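Side-chain contacts in switch-activating protein 1 (Schizosaccharomyces pombe, PDB 5JDK), which binds specific DNA sequences needed for mating-type switching and for blocking replication forks at the rDNA, here represented by its N-terminal DNA-binding part: residues E35-L40 / I86-V91; L40-V45 / E109-Q114; K62-G67 / S79-Q84; R90-R95 / Q114-W119. One frame throughout, in Å; residues are numbered along the deposited sequence.

Overall arrangement
All four helices of this N-terminal DNA-binding part are tied together by the contacts. From the N terminus, helix 34-46 comes first: its 35-40 turns meet 86-91 on helix 78-98 in contact 1, and its 40-45 turns meet 109-114 on helix 107-131 in contact 2. These two contacts cross along the chain and share Leu40. Contact 3 closes a short loop between helices 56-71 and 78-98, inside the spans of both. Contact 4, between 90-95 and 114-119, follows contact 3 in series, about 17 Å away between centres, and crosses contact 2; Arg95 also bridges to Glu109 and Asp113 of helix 107-131.

Contact 1: E35-L40 / I86-V91; sequences EEKIKL and ISIMRV
Ile88 sends CG1 out beside its own backbone N (chi1 -72°), and an extended second torsion (chi2 164°) carries CD1 on to helix 34-46, where it meets Lys37 and Leu40. Lys37 offers its hydrocarbon stem rather than its charge: CB and CG each come to 3.9 Å from Ile88 CD1, while Lys37 CG also lies 4.0 Å from Ile88 CG1. The two chains slide past each other in opposite directions, with the lysine fully stretched beyond CG. Its CD still grazes Ile88 CG1 at 4.2 Å, after which the chain runs on toward its ammonium group at the partly exposed border of the contact. Leu40 approaches from one turn further along the helix, its CG swung away from the backbone N (chi1 177°), and a single methyl, CD2, touches Ile88 CD1 at 4.2 Å. The end of the isoleucine thus rests, in apolar contact, in the angle between the lysine stem and the leucine methyl. Ile88 is buried and also packs on Cys116 of helix 107-131, whereas Leu40 continues into Ile63 of helix 56-71 and Ile85 of helix 78-98. The contact therefore joins the first and third helices of the domain around a common apolar core, as in the helical cores of helix-turn-helix DNA-binding domains, to which this domain is probably related.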
loop_
_atom_site.group_PDB
_atom_site.type_symbol
_atom_site.label_atom_id
_atom_site.label_comp_id
_atom_site.label_asym_id
_atom_site.label_seq_id
_atom_site.Cartn_x
_atom_site.Cartn_y
_atom_site.Cartn_z
ATOM N N GLU A 35 -10.309 -8.678 3.191
ATOM C CA GLU A 35 -10.967 -7.524 3.786
ATOM C C GLU A 35 -9.973 -6.681 4.574
ATOM O O GLU A 35 -10.005 -5.450 4.500
ATOM C CB GLU A 35 -12.127 -7.969 4.682
ATOM C CG GLU A 35 -12.942 -6.814 5.258
ATOM C CD GLU A 35 -13.810 -7.228 6.434
ATOM O OE1 GLU A 35 -13.693 -8.385 6.890
ATOM O OE2 GLU A 35 -14.609 -6.390 6.907
ATOM N N GLU A 36 -9.068 -7.319 5.316
ATOM C CA GLU A 36 -8.066 -6.573 6.072
ATOM C C GLU A 36 -7.069 -5.884 5.151
ATOM O O GLU A 36 -6.632 -4.763 5.435
ATOM C CB GLU A 36 -7.325 -7.505 7.027
ATOM C CG GLU A 36 -8.124 -7.933 8.249
ATOM C CD GLU A 36 -7.380 -8.948 9.096
ATOM O OE1 GLU A 36 -6.867 -9.938 8.531
ATOM O OE2 GLU A 36 -7.293 -8.743 10.327
ATOM N N LYS A 37 -6.687 -6.536 4.052
ATOM C CA LYS A 37 -5.773 -5.910 3.101
ATOM C C LYS A 37 -6.387 -4.657 2.514
ATOM O O LYS A 37 -5.709 -3.636 2.354
ATOM C CB LYS A 37 -5.455 -6.872 1.960
ATOM C CG LYS A 37 -4.593 -8.043 2.346
ATOM C CD LYS A 37 -4.443 -8.993 1.167
ATOM C CE LYS A 37 -3.568 -10.172 1.498
ATOM N NZ LYS A 37 -3.516 -11.110 0.361
ATOM N N ILE A 38 -7.674 -4.725 2.174
ATOM C CA ILE A 38 -8.370 -3.558 1.656
ATOM C C ILE A 38 -8.464 -2.458 2.713
ATOM O O ILE A 38 -8.216 -1.288 2.420
ATOM C CB ILE A 38 -9.741 -3.965 1.089
ATOM C CG1 ILE A 38 -9.542 -4.762 -0.195
ATOM C CG2 ILE A 38 -10.629 -2.741 0.839
ATOM C CD1 ILE A 38 -10.783 -5.478 -0.700
ATOM N N LYS A 39 -8.815 -2.799 3.957
ATOM C CA LYS A 39 -8.834 -1.772 4.998
ATOM C C LYS A 39 -7.467 -1.108 5.155
ATOM O O LYS A 39 -7.367 0.129 5.284
ATOM C CB LYS A 39 -9.286 -2.383 6.319
ATOM C CG LYS A 39 -10.754 -2.784 6.329
ATOM C CD LYS A 39 -11.139 -3.447 7.640
ATOM C CE LYS A 39 -12.625 -3.759 7.686
ATOM N NZ LYS A 39 -12.999 -4.493 8.923
ATOM N N LEU A 40 -6.405 -1.918 5.156
ATOM C CA LEU A 40 -5.053 -1.399 5.304
ATOM C C LEU A 40 -4.694 -0.474 4.148
ATOM O O LEU A 40 -4.196 0.644 4.364
ATOM C CB LEU A 40 -4.072 -2.560 5.406
ATOM C CG LEU A 40 -2.591 -2.206 5.486
ATOM C CD1 LEU A 40 -2.301 -1.301 6.661
ATOM C CD2 LEU A 40 -1.770 -3.473 5.589
ATOM N N ILE A 86 4.404 -4.314 1.678
ATOM C CA ILE A 86 5.356 -4.825 0.693
ATOM C C ILE A 86 4.795 -6.051 -0.001
ATOM O O ILE A 86 4.861 -6.177 -1.232
ATOM C CB ILE A 86 6.715 -5.116 1.349
ATOM C CG1 ILE A 86 7.396 -3.786 1.674
ATOM C CG2 ILE A 86 7.600 -5.974 0.456
ATOM C CD1 ILE A 86 8.640 -3.909 2.537
ATOM N N SER A 87 4.250 -6.980 0.782
ATOM C CA SER A 87 3.699 -8.201 0.209
ATOM C C SER A 87 2.479 -7.921 -0.662
ATOM O O SER A 87 2.352 -8.489 -1.754
ATOM C CB SER A 87 3.348 -9.186 1.319
ATOM O OG SER A 87 2.863 -10.386 0.748
ATOM N N ILE A 88 1.571 -7.056 -0.201
ATOM C CA ILE A 88 0.425 -6.680 -1.022
ATOM C C ILE A 88 0.894 -6.141 -2.370
ATOM O O ILE A 88 0.325 -6.464 -3.424
ATOM C CB ILE A 88 -0.457 -5.669 -0.261
ATOM C CG1 ILE A 88 -1.214 -6.370 0.875
ATOM C CG2 ILE A 88 -1.427 -4.942 -1.203
ATOM C CD1 ILE A 88 -1.785 -5.435 1.900
ATOM N N MET A 89 1.899 -5.268 -2.355
ATOM C CA MET A 89 2.370 -4.672 -3.601
ATOM C C MET A 89 3.100 -5.676 -4.490
ATOM O O MET A 89 3.008 -5.587 -5.723
ATOM C CB MET A 89 3.239 -3.456 -3.297
ATOM C CG MET A 89 2.491 -2.320 -2.606
ATOM S SD MET A 89 1.055 -1.692 -3.511
ATOM C CE MET A 89 1.857 -0.887 -4.898
ATOM N N ARG A 90 3.823 -6.626 -3.901
ATOM C CA ARG A 90 4.460 -7.662 -4.697
ATOM C C ARG A 90 3.413 -8.534 -5.373
ATOM O O ARG A 90 3.517 -8.841 -6.573
ATOM C CB ARG A 90 5.378 -8.504 -3.819
ATOM C CG ARG A 90 6.133 -9.522 -4.630
ATOM C CD ARG A 90 7.225 -10.182 -3.832
ATOM N NE ARG A 90 7.868 -11.250 -4.596
ATOM C CZ ARG A 90 8.905 -11.082 -5.414
ATOM N NH1 ARG A 90 9.427 -9.878 -5.599
ATOM N NH2 ARG A 90 9.407 -12.124 -6.061
ATOM N N VAL A 91 2.379 -8.919 -4.621
ATOM C CA VAL A 91 1.288 -9.685 -5.208
ATOM C C VAL A 91 0.594 -8.870 -6.286
ATOM O O VAL A 91 0.233 -9.404 -7.337
ATOM C CB VAL A 91 0.324 -10.177 -4.116
ATOM C CG1 VAL A 91 -0.944 -10.749 -4.732
ATOM C CG2 VAL A 91 1.029 -11.215 -3.251
#

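Contact 2: L40-V45 / E109-Q114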
loop_
_atom_site.group_PDB
_atom_site.type_symbol
_atom_site.label_atom_id
_atom_site.label_comp_id
_atom_site.label_asym_id
_atom_site.label_seq_id
_atom_site.Cartn_x
_atom_site.Cartn_y
_atom_site.Cartn_z
ATOM N N LEU A 40 -6.405 -1.918 5.156
ATOM C CA LEU A 40 -5.053 -1.399 5.304
ATOM C C LEU A 40 -4.694 -0.474 4.148
ATOM O O LEU A 40 -4.196 0.644 4.364
ATOM C CB LEU A 40 -4.072 -2.560 5.406
ATOM C CG LEU A 40 -2.591 -2.206 5.486
ATOM C CD1 LEU A 40 -2.301 -1.301 6.661
ATOM C CD2 LEU A 40 -1.770 -3.473 5.589
ATOM N N MET A 41 -4.926 -0.922 2.904
ATOM C CA MET A 41 -4.556 -0.091 1.764
ATOM C C MET A 41 -5.436 1.145 1.632
ATOM O O MET A 41 -4.961 2.176 1.152
ATOM C CB MET A 41 -4.525 -0.912 0.484
ATOM C CG MET A 41 -3.418 -1.932 0.457
ATOM S SD MET A 41 -1.761 -1.284 0.692
ATOM C CE MET A 41 -1.582 -0.296 -0.789
ATOM N N ARG A 42 -6.697 1.080 2.062
ATOM C CA ARG A 42 -7.499 2.294 2.129
ATOM C C ARG A 42 -6.828 3.326 3.020
ATOM O O ARG A 42 -6.783 4.512 2.680
ATOM C CB ARG A 42 -8.897 1.994 2.668
ATOM C CG ARG A 42 -9.835 1.318 1.680
ATOM C CD ARG A 42 -11.154 0.984 2.344
ATOM N NE ARG A 42 -12.056 0.266 1.462
ATOM C CZ ARG A 42 -13.113 -0.418 1.885
ATOM N NH1 ARG A 42 -13.398 -0.474 3.181
ATOM N NH2 ARG A 42 -13.882 -1.050 1.015
ATOM N N LEU A 43 -6.317 2.896 4.180
ATOM C CA LEU A 43 -5.627 3.832 5.070
ATOM C C LEU A 43 -4.338 4.360 4.459
ATOM O O LEU A 43 -4.042 5.556 4.549
ATOM C CB LEU A 43 -5.304 3.150 6.392
ATOM C CG LEU A 43 -6.471 2.843 7.310
ATOM C CD1 LEU A 43 -5.981 2.000 8.468
ATOM C CD2 LEU A 43 -7.118 4.124 7.802
ATOM N N VAL A 44 -3.542 3.475 3.865
ATOM C CA VAL A 44 -2.301 3.898 3.222
ATOM C C VAL A 44 -2.584 4.975 2.180
ATOM O O VAL A 44 -1.942 6.034 2.150
ATOM C CB VAL A 44 -1.607 2.672 2.605
ATOM C CG1 VAL A 44 -0.482 3.073 1.681
ATOM C CG2 VAL A 44 -1.082 1.749 3.703
ATOM N N VAL A 45 -3.546 4.713 1.300
ATOM C CA VAL A 45 -3.856 5.656 0.232
ATOM C C VAL A 45 -4.432 6.956 0.788
ATOM O O VAL A 45 -4.080 8.041 0.325
ATOM C CB VAL A 45 -4.781 4.992 -0.801
ATOM C CG1 VAL A 45 -5.337 5.995 -1.772
ATOM C CG2 VAL A 45 -3.997 3.933 -1.564
ATOM N N GLU A 109 -11.408 -7.485 -5.697
ATOM C CA GLU A 109 -10.096 -7.484 -6.313
ATOM C C GLU A 109 -9.878 -6.199 -7.097
ATOM O O GLU A 109 -8.773 -5.642 -7.090
ATOM C CB GLU A 109 -9.868 -8.744 -7.143
ATOM C CG GLU A 109 -10.399 -8.723 -8.540
ATOM C CD GLU A 109 -10.332 -10.103 -9.153
ATOM O OE1 GLU A 109 -11.348 -10.811 -9.099
ATOM O OE2 GLU A 109 -9.260 -10.497 -9.659
ATOM N N ASP A 110 -10.934 -5.674 -7.721
ATOM C CA ASP A 110 -10.793 -4.399 -8.410
ATOM C C ASP A 110 -10.439 -3.271 -7.439
ATOM O O ASP A 110 -9.601 -2.409 -7.758
ATOM C CB ASP A 110 -12.076 -4.061 -9.165
ATOM C CG ASP A 110 -12.290 -4.907 -10.433
ATOM O OD1 ASP A 110 -11.427 -5.725 -10.811
ATOM O OD2 ASP A 110 -13.362 -4.711 -11.056
ATOM N N GLU A 111 -11.075 -3.240 -6.260
ATOM C CA GLU A 111 -10.762 -2.185 -5.297
ATOM C C GLU A 111 -9.328 -2.301 -4.813
ATOM O O GLU A 111 -8.594 -1.303 -4.756
ATOM C CB GLU A 111 -11.710 -2.183 -4.093
ATOM C CG GLU A 111 -11.328 -1.016 -3.172
ATOM C CD GLU A 111 -12.209 -0.812 -1.970
ATOM O OE1 GLU A 111 -13.051 -1.676 -1.663
ATOM O OE2 GLU A 111 -12.027 0.246 -1.324
ATOM N N LEU A 112 -8.898 -3.508 -4.439
ATOM C CA LEU A 112 -7.527 -3.629 -3.958
ATOM C C LEU A 112 -6.536 -3.254 -5.054
ATOM O O LEU A 112 -5.550 -2.553 -4.799
ATOM C CB LEU A 112 -7.254 -5.026 -3.397
ATOM C CG LEU A 112 -5.893 -5.186 -2.704
ATOM C CD1 LEU A 112 -5.649 -4.162 -1.639
ATOM C CD2 LEU A 112 -5.777 -6.576 -2.098
ATOM N N ASP A 113 -6.787 -3.693 -6.282
ATOM C CA ASP A 113 -5.896 -3.332 -7.374
ATOM C C ASP A 113 -5.848 -1.817 -7.562
ATOM O O ASP A 113 -4.777 -1.259 -7.840
ATOM C CB ASP A 113 -6.349 -4.007 -8.671
ATOM C CG ASP A 113 -6.017 -5.499 -8.741
ATOM O OD1 ASP A 113 -5.264 -6.022 -7.890
ATOM O OD2 ASP A 113 -6.510 -6.135 -9.697
ATOM N N GLN A 114 -7.001 -1.139 -7.466
ATOM C CA GLN A 114 -7.021 0.312 -7.651
ATOM C C GLN A 114 -6.239 1.016 -6.553
ATOM O O GLN A 114 -5.485 1.969 -6.820
ATOM C CB GLN A 114 -8.462 0.815 -7.695
ATOM C CG GLN A 114 -8.587 2.300 -8.008
ATOM C CD GLN A 114 -8.264 3.201 -6.823
ATOM O OE1 GLN A 114 -7.496 4.156 -6.950
ATOM N NE2 GLN A 114 -8.853 2.903 -5.669
#
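Glu111 and Arg42 meet in a two-pronged salt bridge between helices 107-131 and 34-46, and they bury more surface here than any other residue of the two segments. Arg42 grips the carboxylate side-on, with NE bonded to Glu111 OE2 at 2.8 Å and NH2 to Glu111 OE1 at 2.9 Å. Both bonds are fairly straight, with N-H...O angles of 164° and 156°. Each oxygen lies close to the guanidinium plane, but the match is not flat: the two groups are turned 35° apart. OE1 is reached on its syn lone pair, while the donor to OE2, although also on the syn side, stands clearly out of the carboxylate plane. Arg42 is extended from CG to NE, and the equally extended Glu111 crosses it at about a right angle, bringing the charged groups together from separate helices. Beside this pair, Met41 supplies the apolar part. Its CG is 3.8 Å and its CB 4.0 Å from Leu112 CD1, the leucine crossing the methionine at about a right angle. Met41 also packs against Trp119, and Leu112 reaches Leu34 and Ile38, so both belong to the interface of the first and fourth helices. The paired bonds fix the rotation of the guanidinium about its chain, and the opposite charges, with the Arg42 side exposed, probably neutralise each other at the border of the apolar core.

Contact 3: K62-G67 / S79-Q84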
loop_
_atom_site.group_PDB
_atom_site.type_symbol
_atom_site.label_atom_id
_atom_site.label_comp_id
_atom_site.label_asym_id
_atom_site.label_seq_id
_atom_site.Cartn_x
_atom_site.Cartn_y
_atom_site.Cartn_z
ATOM N N LYS A 62 2.501 5.216 11.908
ATOM C CA LYS A 62 1.163 5.785 11.969
ATOM C C LYS A 62 0.132 4.859 11.341
ATOM O O LYS A 62 -0.961 4.669 11.895
ATOM C CB LYS A 62 1.152 7.156 11.293
ATOM C CG LYS A 62 -0.249 7.727 11.161
ATOM C CD LYS A 62 -0.285 9.166 10.714
ATOM C CE LYS A 62 -1.705 9.696 10.713
ATOM N NZ LYS A 62 -1.813 11.098 10.277
ATOM N N ILE A 63 0.451 4.286 10.180
ATOM C CA ILE A 63 -0.483 3.368 9.539
ATOM C C ILE A 63 -0.764 2.178 10.442
ATOM O O ILE A 63 -1.914 1.754 10.586
ATOM C CB ILE A 63 0.055 2.926 8.163
ATOM C CG1 ILE A 63 0.197 4.107 7.190
ATOM C CG2 ILE A 63 -0.811 1.810 7.571
ATOM C CD1 ILE A 63 -1.078 4.815 6.857
ATOM N N ALA A 64 0.275 1.602 11.050
ATOM C CA ALA A 64 0.047 0.471 11.940
ATOM C C ALA A 64 -0.878 0.866 13.081
ATOM O O ALA A 64 -1.782 0.106 13.470
ATOM C CB ALA A 64 1.377 -0.017 12.495
ATOM N N ARG A 65 -0.659 2.058 13.629
ATOM C CA ARG A 65 -1.464 2.512 14.757
ATOM C C ARG A 65 -2.921 2.740 14.366
ATOM O O ARG A 65 -3.833 2.273 15.057
ATOM C CB ARG A 65 -0.850 3.772 15.359
ATOM C CG ARG A 65 -1.690 4.337 16.468
ATOM C CD ARG A 65 -0.963 5.399 17.245
ATOM N NE ARG A 65 0.167 4.878 18.004
ATOM C CZ ARG A 65 0.077 4.304 19.200
ATOM N NH1 ARG A 65 -1.089 4.158 19.808
ATOM N NH2 ARG A 65 1.188 3.873 19.783
ATOM N N ILE A 66 -3.170 3.470 13.279
ATOM C CA ILE A 66 -4.552 3.727 12.879
ATOM C C ILE A 66 -5.231 2.436 12.438
ATOM O O ILE A 66 -6.418 2.218 12.706
ATOM C CB ILE A 66 -4.625 4.832 11.808
ATOM C CG1 ILE A 66 -4.029 6.128 12.361
ATOM C CG2 ILE A 66 -6.078 5.030 11.345
ATOM C CD1 ILE A 66 -3.951 7.266 11.380
ATOM N N GLY A 67 -4.491 1.545 11.787
ATOM C CA GLY A 67 -5.069 0.274 11.396
ATOM C C GLY A 67 -5.525 -0.536 12.593
ATOM O O GLY A 67 -6.612 -1.125 12.579
ATOM N N SER A 79 7.839 -2.708 11.335
ATOM C CA SER A 79 8.348 -3.579 10.285
ATOM C C SER A 79 7.292 -4.563 9.816
ATOM O O SER A 79 7.181 -4.834 8.615
ATOM C CB SER A 79 9.581 -4.320 10.784
ATOM O OG SER A 79 10.048 -5.201 9.778
ATOM N N ALA A 80 6.505 -5.114 10.741
ATOM C CA ALA A 80 5.480 -6.064 10.331
ATOM C C ALA A 80 4.417 -5.385 9.475
ATOM O O ALA A 80 3.939 -5.965 8.488
ATOM C CB ALA A 80 4.856 -6.727 11.551
ATOM N N CYS A 81 4.023 -4.164 9.834
ATOM C CA CYS A 81 3.042 -3.441 9.033
ATOM C C CYS A 81 3.589 -3.164 7.638
ATOM O O CYS A 81 2.938 -3.445 6.617
ATOM C CB CYS A 81 2.679 -2.136 9.736
ATOM S SG CYS A 81 1.604 -1.060 8.796
ATOM N N ARG A 82 4.796 -2.612 7.579
ATOM C CA ARG A 82 5.403 -2.329 6.291
ATOM C C ARG A 82 5.544 -3.600 5.461
ATOM O O ARG A 82 5.313 -3.585 4.249
ATOM C CB ARG A 82 6.748 -1.660 6.510
ATOM C CG ARG A 82 7.338 -1.077 5.260
ATOM C CD ARG A 82 8.627 -0.444 5.620
ATOM N NE ARG A 82 9.265 0.248 4.512
ATOM C CZ ARG A 82 10.389 0.921 4.676
ATOM N NH1 ARG A 82 10.950 0.960 5.874
ATOM N NH2 ARG A 82 10.952 1.571 3.663
ATOM N N ASN A 83 5.879 -4.723 6.096
ATOM C CA ASN A 83 6.024 -5.978 5.360
ATOM C C ASN A 83 4.697 -6.426 4.763
ATOM O O ASN A 83 4.670 -7.001 3.664
ATOM C CB ASN A 83 6.601 -7.062 6.266
ATOM C CG ASN A 83 6.798 -8.371 5.539
ATOM O OD1 ASN A 83 6.241 -9.403 5.916
ATOM N ND2 ASN A 83 7.574 -8.329 4.466
ATOM N N GLN A 84 3.581 -6.202 5.472
ATOM C CA GLN A 84 2.277 -6.523 4.889
ATOM C C GLN A 84 2.038 -5.720 3.621
ATOM O O GLN A 84 1.523 -6.245 2.624
ATOM C CB GLN A 84 1.143 -6.215 5.869
ATOM C CG GLN A 84 1.175 -6.937 7.193
ATOM C CD GLN A 84 0.785 -8.385 7.085
ATOM O OE1 GLN A 84 0.876 -8.984 6.017
ATOM N NE2 GLN A 84 0.336 -8.968 8.197
#
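Cys81 packs against Ile63 and Ala64 where the second and third helices, 56-71 and 78-98, come together, an arrangement consistent with a helix-turn-helix unit. The tight part is small. At the closest approach of the backbones, the CA atoms of Ala64 and Cys81 are 5.7 Å apart, close enough that the alanine and cysteine side chains meet directly. Ala64 CB meets Cys81 CB at 3.7 Å, and Cys81 SG, set anti to the backbone N (chi1 174°), is turned onto helix 56-71, against the backbone of Ala64. Ile63 CG2, the methyl beside the sulfur, also packs on Leu40, while the CD1 end leads away from Cys81 to the Leu43-Val44 part of helix 34-46. Away from this buried core the flanking residues do not meet across the two segments. Arg65 stands out on the exposed side and bridges to Glu69 of its own helix, while partly exposed Lys62 pairs with Glu50. The sulfur itself lies 3.9 Å from Ile63 CG2 and 3.8 Å from Ala64 CB.

Contact 4: R90-R95 / Q114-W119; sequences RVYEQR and QLCDEW
The Tyr92 ring carries Cys116 CB over one face, 3.4 Å above the plane and displaced toward the rim, in a CH-pi contact whose carbon is 3.5 Å from the ring centroid and 15° off the normal. At the far end of the ring the hydroxyl meets Asp117, whose CB is 3.4 Å from Tyr92 OH, and the backbone N of Asp117 sits obliquely to the ring. The carboxylate plane of Asp117 is inclined 68° to the ring. Cys116 SG, turned beside its own backbone N, makes a sulfur-aromatic contact oblique to the ring, lying 4.7 Å from the Tyr92 centroid, and touches Tyr92 CB at 3.9 Å. With chi1 at 176°, the tyrosine points away from its own backbone N, which lays the ring across helix 107-131 at the level of Cys116. Here helix 78-98, probably the second helix of a helix-turn-helix unit, packs on helix 107-131, extending the all-helical domain. Cys116 also packs on Ile88 and Met89 of helix 78-98, and Trp119, one turn on, meets Ile85, Met89 and the ring of Phe59. At the polar end of the tyrosine a water lies 2.6 Å from Tyr92 OH and donates a hydrogen bond of 2.8 Å to Asp117 OD1.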
loop_
_atom_site.group_PDB
_atom_site.type_symbol
_atom_site.label_atom_id
_atom_site.label_comp_id
_atom_site.label_asym_id
_atom_site.label_seq_id
_atom_site.Cartn_x
_atom_site.Cartn_y
_atom_site.Cartn_z
ATOM N N ARG A 90 3.823 -6.626 -3.901
ATOM C CA ARG A 90 4.460 -7.662 -4.697
ATOM C C ARG A 90 3.413 -8.534 -5.373
ATOM O O ARG A 90 3.517 -8.841 -6.573
ATOM C CB ARG A 90 5.378 -8.504 -3.819
ATOM C CG ARG A 90 6.133 -9.522 -4.630
ATOM C CD ARG A 90 7.225 -10.182 -3.832
ATOM N NE ARG A 90 7.868 -11.250 -4.596
ATOM C CZ ARG A 90 8.905 -11.082 -5.414
ATOM N NH1 ARG A 90 9.427 -9.878 -5.599
ATOM N NH2 ARG A 90 9.407 -12.124 -6.061
ATOM N N VAL A 91 2.379 -8.919 -4.621
ATOM C CA VAL A 91 1.288 -9.685 -5.208
ATOM C C VAL A 91 0.594 -8.870 -6.286
ATOM O O VAL A 91 0.233 -9.404 -7.337
ATOM C CB VAL A 91 0.324 -10.177 -4.116
ATOM C CG1 VAL A 91 -0.944 -10.749 -4.732
ATOM C CG2 VAL A 91 1.029 -11.215 -3.251
ATOM N N TYR A 92 0.442 -7.562 -6.073
ATOM C CA TYR A 92 -0.140 -6.707 -7.100
ATOM C C TYR A 92 0.660 -6.766 -8.396
ATOM O O TYR A 92 0.088 -6.894 -9.486
ATOM C CB TYR A 92 -0.245 -5.277 -6.585
ATOM C CG TYR A 92 -0.762 -4.300 -7.627
ATOM C CD1 TYR A 92 -0.020 -3.192 -8.009
ATOM C CD2 TYR A 92 -2.002 -4.484 -8.210
ATOM C CE1 TYR A 92 -0.513 -2.289 -8.951
ATOM C CE2 TYR A 92 -2.495 -3.604 -9.161
ATOM C CZ TYR A 92 -1.745 -2.508 -9.522
ATOM O OH TYR A 92 -2.217 -1.612 -10.459
ATOM N N GLU A 93 1.989 -6.668 -8.306
ATOM C CA GLU A 93 2.792 -6.750 -9.523
ATOM C C GLU A 93 2.635 -8.105 -10.199
ATOM O O GLU A 93 2.621 -8.197 -11.433
ATOM C CB GLU A 93 4.251 -6.416 -9.229
ATOM C CG GLU A 93 4.474 -4.950 -8.842
ATOM C CD GLU A 93 4.234 -3.974 -9.981
ATOM O OE1 GLU A 93 4.371 -4.376 -11.157
ATOM O OE2 GLU A 93 3.933 -2.802 -9.703
ATOM N N GLN A 94 2.501 -9.168 -9.414
ATOM C CA GLN A 94 2.240 -10.480 -10.005
ATOM C C GLN A 94 0.881 -10.519 -10.700
ATOM O O GLN A 94 0.748 -11.076 -11.806
ATOM C CB GLN A 94 2.361 -11.552 -8.927
ATOM C CG GLN A 94 3.803 -11.650 -8.435
ATOM C CD GLN A 94 3.991 -12.527 -7.221
ATOM O OE1 GLN A 94 3.035 -13.081 -6.673
ATOM N NE2 GLN A 94 5.244 -12.656 -6.789
ATOM N N ARG A 95 -0.135 -9.926 -10.075
ATOM C CA ARG A 95 -1.445 -9.841 -10.703
ATOM C C ARG A 95 -1.371 -9.068 -12.009
ATOM O O ARG A 95 -1.970 -9.473 -13.008
ATOM C CB ARG A 95 -2.457 -9.211 -9.742
ATOM C CG ARG A 95 -2.796 -10.128 -8.573
ATOM C CD ARG A 95 -3.708 -9.475 -7.533
ATOM N NE ARG A 95 -4.886 -8.883 -8.154
ATOM C CZ ARG A 95 -5.897 -9.579 -8.654
ATOM N NH1 ARG A 95 -5.942 -10.903 -8.539
ATOM N NH2 ARG A 95 -6.875 -8.940 -9.270
ATOM N N GLN A 114 -7.001 -1.139 -7.466
ATOM C CA GLN A 114 -7.021 0.312 -7.651
ATOM C C GLN A 114 -6.239 1.016 -6.553
ATOM O O GLN A 114 -5.485 1.969 -6.820
ATOM C CB GLN A 114 -8.462 0.815 -7.695
ATOM C CG GLN A 114 -8.587 2.300 -8.008
ATOM C CD GLN A 114 -8.264 3.201 -6.823
ATOM O OE1 GLN A 114 -7.496 4.156 -6.950
ATOM N NE2 GLN A 114 -8.853 2.903 -5.669
ATOM N N LEU A 115 -6.399 0.563 -5.313
ATOM C CA LEU A 115 -5.623 1.125 -4.215
ATOM C C LEU A 115 -4.132 0.912 -4.434
ATOM O O LEU A 115 -3.326 1.823 -4.203
ATOM C CB LEU A 115 -6.077 0.500 -2.898
ATOM C CG LEU A 115 -7.485 0.882 -2.461
ATOM C CD1 LEU A 115 -7.979 -0.064 -1.384
ATOM C CD2 LEU A 115 -7.518 2.316 -1.951
ATOM N N CYS A 116 -3.754 -0.283 -4.875
ATOM C CA CYS A 116 -2.358 -0.560 -5.156
ATOM C C CYS A 116 -1.827 0.324 -6.282
ATOM O O CYS A 116 -0.698 0.815 -6.210
ATOM C CB CYS A 116 -2.182 -2.036 -5.495
ATOM S SG CYS A 116 -2.448 -3.146 -4.096
ATOM N N ASP A 117 -2.611 0.529 -7.337
ATOM C CA ASP A 117 -2.182 1.418 -8.411
ATOM C C ASP A 117 -1.904 2.818 -7.873
ATOM O O ASP A 117 -0.896 3.451 -8.226
ATOM C CB ASP A 117 -3.276 1.471 -9.479
ATOM C CG ASP A 117 -2.967 2.468 -10.566
ATOM O OD1 ASP A 117 -2.067 2.200 -11.383
ATOM O OD2 ASP A 117 -3.612 3.536 -10.590
ATOM N N GLU A 118 -2.785 3.313 -7.000
ATOM C CA GLU A 118 -2.615 4.661 -6.468
ATOM C C GLU A 118 -1.388 4.743 -5.561
ATOM O O GLU A 118 -0.636 5.730 -5.593
ATOM C CB GLU A 118 -3.901 5.070 -5.750
ATOM C CG GLU A 118 -3.920 6.508 -5.329
ATOM C CD GLU A 118 -5.287 7.035 -4.931
ATOM O OE1 GLU A 118 -6.293 6.363 -5.187
ATOM O OE2 GLU A 118 -5.327 8.144 -4.375
ATOM N N TRP A 119 -1.147 3.708 -4.762
ATOM C CA TRP A 119 0.034 3.698 -3.904
ATOM C C TRP A 119 1.317 3.584 -4.720
ATOM O O TRP A 119 2.297 4.303 -4.456
ATOM C CB TRP A 119 -0.070 2.565 -2.881
ATOM C CG TRP A 119 1.024 2.588 -1.864
ATOM C CD1 TRP A 119 1.860 1.565 -1.536
ATOM C CD2 TRP A 119 1.405 3.701 -1.029
ATOM N NE1 TRP A 119 2.727 1.962 -0.546
ATOM C CE2 TRP A 119 2.471 3.268 -0.224
ATOM C CE3 TRP A 119 0.942 5.010 -0.877
ATOM C CZ2 TRP A 119 3.093 4.102 0.709
ATOM C CZ3 TRP A 119 1.558 5.834 0.051
ATOM C CH2 TRP A 119 2.615 5.374 0.834
HETATM O O HOH W 1 -0.536 -0.085 -11.786
#